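Local atomic coordinates of aminotransferase, class I and II (Erwinia tasmaniensis, PDB entry 5Z0Q), a protein that belongs to the class I and II aminotransferase family, whose members are pyridoxal-phosphate-dependent enzymes of fold type I, and carries pyridoxal-5'-phosphate in its pocket. Residues S120-Y125 against S141-L146; I124-F129 against R355-D360. All blocks are in the same frame, centred on the assembly; numbering follows the deposited sequence.

Contact 1: residues S120-Y125 against S141-L146. With PLP (pyridoxal-5'-phosphate), chain M.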
loop_
_atom_site.group_PDB
_atom_site.type_symbol
_atom_site.label_atom_id
_atom_site.label_comp_id
_atom_site.label_asym_id
_atom_site.label_seq_id
_atom_site.Cartn_x
_atom_site.Cartn_y
_atom_site.Cartn_z
ATOM N N SER A 120 -24.357 -3.601 -9.091
ATOM C CA SER A 120 -23.767 -2.367 -9.586
ATOM C C SER A 120 -24.339 -2.077 -10.966
ATOM O O SER A 120 -25.156 -2.835 -11.496
ATOM C CB SER A 120 -22.238 -2.455 -9.631
ATOM O OG SER A 120 -21.810 -3.212 -10.749
ATOM N N ALA A 121 -23.902 -0.967 -11.545
ATOM C CA ALA A 121 -24.288 -0.607 -12.898
ATOM C C ALA A 121 -23.304 -1.201 -13.900
ATOM O O ALA A 121 -22.208 -1.640 -13.547
ATOM C CB ALA A 121 -24.351 0.912 -13.058
ATOM N N THR A 122 -23.721 -1.222 -15.167
ATOM C CA THR A 122 -22.848 -1.612 -16.261
ATOM C C THR A 122 -23.150 -0.666 -17.419
ATOM O O THR A 122 -24.333 -0.433 -17.735
ATOM C CB THR A 122 -23.027 -3.076 -16.684
ATOM O OG1 THR A 122 -22.297 -3.322 -17.893
ATOM C CG2 THR A 122 -24.495 -3.412 -16.896
ATOM N N PRO A 123 -22.124 -0.078 -18.056
ATOM C CA PRO A 123 -20.700 -0.259 -17.748
ATOM C C PRO A 123 -20.290 0.431 -16.451
ATOM O O PRO A 123 -21.070 1.215 -15.914
ATOM C CB PRO A 123 -20.006 0.388 -18.946
ATOM C CG PRO A 123 -20.952 1.457 -19.370
ATOM C CD PRO A 123 -22.328 0.892 -19.146
ATOM N N ILE A 124 -19.087 0.138 -15.959
ATOM C CA ILE A 124 -18.631 0.683 -14.685
ATOM C C ILE A 124 -17.126 0.475 -14.556
ATOM O O ILE A 124 -16.517 -0.241 -15.360
ATOM C CB ILE A 124 -19.389 0.035 -13.509
ATOM C CG1 ILE A 124 -19.384 0.950 -12.281
ATOM C CG2 ILE A 124 -18.805 -1.333 -13.182
ATOM C CD1 ILE A 124 -20.236 0.442 -11.141
ATOM N N TYR A 125 -16.524 1.119 -13.560
ATOM C CA TYR A 125 -15.118 0.914 -13.249
ATOM C C TYR A 125 -14.840 -0.582 -13.086
ATOM O O TYR A 125 -15.518 -1.248 -12.291
ATOM C CB TYR A 125 -14.765 1.684 -11.974
ATOM C CG TYR A 125 -13.296 1.738 -11.616
ATOM C CD1 TYR A 125 -12.339 2.070 -12.564
ATOM C CD2 TYR A 125 -12.873 1.497 -10.315
ATOM C CE1 TYR A 125 -10.998 2.129 -12.233
ATOM C CE2 TYR A 125 -11.535 1.558 -9.974
ATOM C CZ TYR A 125 -10.602 1.874 -10.938
ATOM O OH TYR A 125 -9.268 1.935 -10.603
ATOM N N SER A 141 -25.771 -7.078 -12.564
ATOM C CA SER A 141 -25.491 -5.848 -13.293
ATOM C C SER A 141 -26.782 -5.271 -13.854
ATOM O O SER A 141 -27.578 -5.993 -14.462
ATOM C CB SER A 141 -24.493 -6.104 -14.424
ATOM O OG SER A 141 -23.330 -6.750 -13.939
ATOM N N ALA A 142 -26.982 -3.972 -13.649
ATOM C CA ALA A 142 -28.117 -3.242 -14.198
ATOM C C ALA A 142 -27.604 -2.291 -15.269
ATOM O O ALA A 142 -26.765 -1.428 -14.986
ATOM C CB ALA A 142 -28.863 -2.476 -13.105
ATOM N N ALA A 143 -28.105 -2.448 -16.490
ATOM C CA ALA A 143 -27.587 -1.685 -17.615
ATOM C C ALA A 143 -27.960 -0.213 -17.502
ATOM O O ALA A 143 -29.098 0.135 -17.174
ATOM C CB ALA A 143 -28.112 -2.256 -18.931
ATOM N N LEU A 144 -26.986 0.654 -17.770
ATOM C CA LEU A 144 -27.261 2.080 -17.870
ATOM C C LEU A 144 -27.979 2.378 -19.178
ATOM O O LEU A 144 -27.628 1.843 -20.233
ATOM C CB LEU A 144 -25.965 2.885 -17.790
ATOM C CG LEU A 144 -25.224 2.879 -16.454
ATOM C CD1 LEU A 144 -23.993 3.766 -16.528
ATOM C CD2 LEU A 144 -26.145 3.334 -15.336
ATOM N N ARG A 145 -28.991 3.235 -19.107
ATOM C CA ARG A 145 -29.775 3.608 -20.274
ATOM C C ARG A 145 -29.621 5.097 -20.547
ATOM O O ARG A 145 -29.520 5.905 -19.619
ATOM C CB ARG A 145 -31.253 3.251 -20.089
ATOM C CG ARG A 145 -31.501 1.755 -20.002
ATOM C CD ARG A 145 -30.755 1.025 -21.109
ATOM N NE ARG A 145 -30.821 -0.425 -20.964
ATOM C CZ ARG A 145 -30.143 -1.280 -21.722
ATOM N NH1 ARG A 145 -29.342 -0.829 -22.679
ATOM N NH2 ARG A 145 -30.261 -2.586 -21.524
ATOM N N LEU A 146 -29.597 5.447 -21.829
ATOM C CA LEU A 146 -29.451 6.832 -22.246
ATOM C C LEU A 146 -30.802 7.535 -22.199
ATOM O O LEU A 146 -31.788 7.037 -22.750
ATOM C CB LEU A 146 -28.859 6.893 -23.654
ATOM C CG LEU A 146 -28.597 8.271 -24.258
ATOM C CD1 LEU A 146 -27.771 9.105 -23.305
ATOM C CD2 LEU A 146 -27.890 8.132 -25.596
HETATM N N1 PLP M . -12.225 4.682 -8.569
HETATM C C2 PLP M . -12.593 5.079 -9.839
HETATM C C2A PLP M . -14.037 5.052 -10.246
HETATM C C3 PLP M . -11.626 5.508 -10.741
HETATM O O3 PLP M . -11.991 5.902 -12.001
HETATM C C4 PLP M . -10.288 5.535 -10.363
HETATM C C4A PLP M . -9.266 6.159 -11.266
HETATM C C5 PLP M . -9.924 5.130 -9.084
HETATM C C6 PLP M . -10.898 4.705 -8.188
HETATM C C5A PLP M . -8.466 5.163 -8.683
HETATM O O4P PLP M . -8.213 4.274 -7.620
HETATM P P PLP M . -6.691 3.934 -7.218
HETATM O O1P PLP M . -5.918 3.553 -8.459
HETATM O O2P PLP M . -6.661 2.787 -6.235
HETATM O O3P PLP M . -6.076 5.161 -6.589
#

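Contact 2: residues I124-F129 against R355-D360. With PLP (pyridoxal-5'-phosphate), chain M.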
loop_
_atom_site.group_PDB
_atom_site.type_symbol
_atom_site.label_atom_id
_atom_site.label_comp_id
_atom_site.label_asym_id
_atom_site.label_seq_id
_atom_site.Cartn_x
_atom_site.Cartn_y
_atom_site.Cartn_z
ATOM N N ILE A 124 -19.087 0.138 -15.959
ATOM C CA ILE A 124 -18.631 0.683 -14.685
ATOM C C ILE A 124 -17.126 0.475 -14.556
ATOM O O ILE A 124 -16.517 -0.241 -15.360
ATOM C CB ILE A 124 -19.389 0.035 -13.509
ATOM C CG1 ILE A 124 -19.384 0.950 -12.281
ATOM C CG2 ILE A 124 -18.805 -1.333 -13.182
ATOM C CD1 ILE A 124 -20.236 0.442 -11.141
ATOM N N TYR A 125 -16.524 1.119 -13.560
ATOM C CA TYR A 125 -15.118 0.914 -13.249
ATOM C C TYR A 125 -14.840 -0.582 -13.086
ATOM O O TYR A 125 -15.518 -1.248 -12.291
ATOM C CB TYR A 125 -14.765 1.684 -11.974
ATOM C CG TYR A 125 -13.296 1.738 -11.616
ATOM C CD1 TYR A 125 -12.339 2.070 -12.564
ATOM C CD2 TYR A 125 -12.873 1.497 -10.315
ATOM C CE1 TYR A 125 -10.998 2.129 -12.233
ATOM C CE2 TYR A 125 -11.535 1.558 -9.974
ATOM C CZ TYR A 125 -10.602 1.874 -10.938
ATOM O OH TYR A 125 -9.268 1.935 -10.603
ATOM N N PRO A 126 -13.878 -1.140 -13.821
ATOM C CA PRO A 126 -13.725 -2.608 -13.901
ATOM C C PRO A 126 -13.609 -3.283 -12.541
ATOM O O PRO A 126 -14.196 -4.360 -12.353
ATOM C CB PRO A 126 -12.442 -2.780 -14.728
ATOM C CG PRO A 126 -12.415 -1.572 -15.598
ATOM C CD PRO A 126 -13.006 -0.445 -14.786
ATOM N N PRO A 127 -12.871 -2.725 -11.569
ATOM C CA PRO A 127 -12.791 -3.396 -10.257
ATOM C C PRO A 127 -14.131 -3.578 -9.555
ATOM O O PRO A 127 -14.186 -4.320 -8.566
ATOM C CB PRO A 127 -11.867 -2.477 -9.448
ATOM C CG PRO A 127 -11.009 -1.854 -10.460
ATOM C CD PRO A 127 -11.912 -1.602 -11.629
ATOM N N PHE A 128 -15.207 -2.945 -10.030
ATOM C CA PHE A 128 -16.492 -3.071 -9.346
ATOM C C PHE A 128 -17.068 -4.474 -9.486
ATOM O O PHE A 128 -17.658 -5.003 -8.538
ATOM C CB PHE A 128 -17.473 -2.027 -9.871
ATOM C CG PHE A 128 -17.404 -0.722 -9.141
ATOM C CD1 PHE A 128 -16.344 0.142 -9.341
ATOM C CD2 PHE A 128 -18.394 -0.364 -8.246
ATOM C CE1 PHE A 128 -16.276 1.342 -8.667
ATOM C CE2 PHE A 128 -18.333 0.834 -7.570
ATOM C CZ PHE A 128 -17.273 1.688 -7.781
ATOM N N PHE A 129 -16.920 -5.091 -10.658
ATOM C CA PHE A 129 -17.306 -6.485 -10.824
ATOM C C PHE A 129 -16.116 -7.434 -10.791
ATOM O O PHE A 129 -16.317 -8.654 -10.778
ATOM C CB PHE A 129 -18.095 -6.678 -12.129
ATOM C CG PHE A 129 -17.383 -6.185 -13.356
ATOM C CD1 PHE A 129 -17.539 -4.877 -13.783
ATOM C CD2 PHE A 129 -16.577 -7.035 -14.094
ATOM C CE1 PHE A 129 -16.893 -4.421 -14.915
ATOM C CE2 PHE A 129 -15.927 -6.585 -15.227
ATOM C CZ PHE A 129 -16.086 -5.276 -15.639
ATOM N N ARG A 355 -14.479 -3.005 -23.512
ATOM C CA ARG A 355 -14.741 -4.385 -23.114
ATOM C C ARG A 355 -14.408 -4.605 -21.644
ATOM O O ARG A 355 -15.099 -5.357 -20.947
ATOM C CB ARG A 355 -13.942 -5.345 -23.997
ATOM C CG ARG A 355 -14.166 -6.814 -23.685
ATOM C CD ARG A 355 -13.317 -7.708 -24.578
ATOM N NE ARG A 355 -13.581 -7.478 -25.995
ATOM C CZ ARG A 355 -14.556 -8.066 -26.681
ATOM N NH1 ARG A 355 -15.369 -8.924 -26.079
ATOM N NH2 ARG A 355 -14.722 -7.796 -27.970
ATOM N N ASP A 356 -13.352 -3.952 -21.155
ATOM C CA ASP A 356 -12.993 -4.055 -19.746
ATOM C C ASP A 356 -14.039 -3.422 -18.839
ATOM O O ASP A 356 -14.133 -3.799 -17.666
ATOM C CB ASP A 356 -11.628 -3.408 -19.508
ATOM C CG ASP A 356 -10.571 -3.908 -20.474
ATOM O OD1 ASP A 356 -10.619 -5.100 -20.845
ATOM O OD2 ASP A 356 -9.696 -3.106 -20.866
ATOM N N PHE A 357 -14.825 -2.477 -19.352
ATOM C CA PHE A 357 -15.890 -1.848 -18.586
ATOM C C PHE A 357 -17.229 -2.561 -18.732
ATOM O O PHE A 357 -18.160 -2.258 -17.978
ATOM C CB PHE A 357 -16.047 -0.382 -19.005
ATOM C CG PHE A 357 -14.790 0.431 -18.861
ATOM C CD1 PHE A 357 -13.875 0.507 -19.899
ATOM C CD2 PHE A 357 -14.526 1.125 -17.691
ATOM C CE1 PHE A 357 -12.721 1.257 -19.771
ATOM C CE2 PHE A 357 -13.372 1.876 -17.558
ATOM C CZ PHE A 357 -12.469 1.942 -18.600
ATOM N N GLY A 358 -17.349 -3.491 -19.675
ATOM C CA GLY A 358 -18.575 -4.247 -19.838
ATOM C C GLY A 358 -19.383 -3.861 -21.060
ATOM O O GLY A 358 -20.602 -4.049 -21.081
ATOM N N ASN A 359 -18.717 -3.327 -22.088
ATOM C CA ASN A 359 -19.410 -2.908 -23.310
ATOM C C ASN A 359 -18.347 -2.736 -24.403
ATOM O O ASN A 359 -17.739 -1.672 -24.523
ATOM C CB ASN A 359 -20.199 -1.632 -23.096
ATOM C CG ASN A 359 -21.219 -1.385 -24.188
ATOM O OD1 ASN A 359 -20.998 -1.721 -25.351
ATOM N ND2 ASN A 359 -22.348 -0.792 -23.817
ATOM N N ASP A 360 -18.149 -3.790 -25.196
ATOM C CA ASP A 360 -17.113 -3.802 -26.231
ATOM C C ASP A 360 -17.425 -2.885 -27.418
ATOM O O ASP A 360 -16.665 -2.915 -28.395
ATOM C CB ASP A 360 -16.885 -5.232 -26.728
ATOM C CG ASP A 360 -18.024 -5.740 -27.594
ATOM O OD1 ASP A 360 -19.186 -5.358 -27.341
ATOM O OD2 ASP A 360 -17.755 -6.523 -28.530
HETATM N N1 PLP M . -12.225 4.682 -8.569
HETATM C C2 PLP M . -12.593 5.079 -9.839
HETATM C C2A PLP M . -14.037 5.052 -10.246
HETATM C C3 PLP M . -11.626 5.508 -10.741
HETATM O O3 PLP M . -11.991 5.902 -12.001
HETATM C C4 PLP M . -10.288 5.535 -10.363
HETATM C C4A PLP M . -9.266 6.159 -11.266
HETATM C C5 PLP M . -9.924 5.130 -9.084
HETATM C C6 PLP M . -10.898 4.705 -8.188
HETATM C C5A PLP M . -8.466 5.163 -8.683
HETATM O O4P PLP M . -8.213 4.274 -7.620
HETATM P P PLP M . -6.691 3.934 -7.218
HETATM O O1P PLP M . -5.918 3.553 -8.459
HETATM O O2P PLP M . -6.661 2.787 -6.235
HETATM O O3P PLP M . -6.076 5.161 -6.589
#

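Contact 1: residues S120-Y125 against S141-L146
S120-T122 and S141-A143 run side by side as neighbouring parallel strands, pairing S120 with S141, A121 with A142 and T122 with A143; over these short segments the strand directions differ by 46°. Three backbone bonds alternate across the pair. A142 N donates to S120 O at 3.0 Å, T122 N to A142 O at 3.1 Å, and L144 N to T122 O at 2.9 Å. The middle bond is the most bent, its donor standing 45° out of the carbonyl plane of A142. Strand 117-122, helix 127-134 and strand 139-146 form a beta-alpha-beta unit of the large domain's mixed sheet.

The side chains divide between the two faces. On the face of A121, its CB meets CD2 of L144 at 3.8 Å, while CD1 of the same leucine turns to P123, 4.2 Å from its ring atom CD; W151 of the adjoining strand also touches L144. On the face of T122, the CG2 methyl lies 3.7 Å from S141 CB. It gets there because OG1 takes the position anti to the backbone N (chi1 171°), leaving CG2 between N and the carbonyl carbon. S120 OG bonds to H139.

Past T122 a cis peptide leads into P123 and the chain leaves the sheet. Y125 then lays its ring over the PLP pyridine, with CE2 3.5 Å from N1. Main-chain bonding thus dominates the strand pair, with L144 making the apolar contacts; the strand ends at T122, and three residues further on Y125 covers a face of the cofactor.

Contact 2: residues I124-F129 against R355-D360
I124 and P126 meet F357 where the loop leading into helix 127-134 approaches a turn with helical backbone angles at 355-357, the CA atoms of P126 and F357 lying 5.2 Å apart. In this fold type I aminotransferase the contact joins the cofactor-binding region to the loop between strands 349-353 and 362-364 of the smaller mixed sheet. One backbone bond spans it: I124 N donates to F357 O at 3.3 Å, in the carbonyl plane and on a lone pair.

The pyrrolidine of P126 lies over one face of the F357 ring, its CD 3.6 Å from CE2, and the two side chains cross obliquely. At the edge of that phenyl ring, CD2 comes 3.4 Å from I124 O. P123 and P177 also touch F357, adding to its burial. Within the turn, G358 N bonds to R355 O, and the positive phi of G358 (107°) suits a glycine.

The CB of Y125 points away from the turn. P127 CD lies over the centre of one face of the Y125 ring, the one opposite the cofactor, and F128 CE1 adjoins the ring's edge.

The CB of F129 points toward the 355-360 turn. With chi1 at 55°, its CG sits between the backbone N and the carbonyl carbon; one face of the ring covers P126 O, and the ring edge reaches the turn, where CZ stands 3.2 Å from D356 O, near the ring plane.

Overall arrangement
Contacts 1 and 2 share I124 and Y125 and start from the same run of chain, which leaves strand 117-122 and enters helix 127-134; their centres are about 9 Å apart. Contact 1 is buried in the large sheet and joins elements close in sequence through regular backbone pairing. Contact 2 is only partly buried and brings together segments 226 residues apart, relying on proline and phenylalanine packing with a single backbone bond. They meet where P123 CB packs against F357 O, 3.4 Å away, the same oxygen that receives I124 N. Y125 lies between strand 117-122 and helix 127-134 in the chain and makes no contact with 141-146.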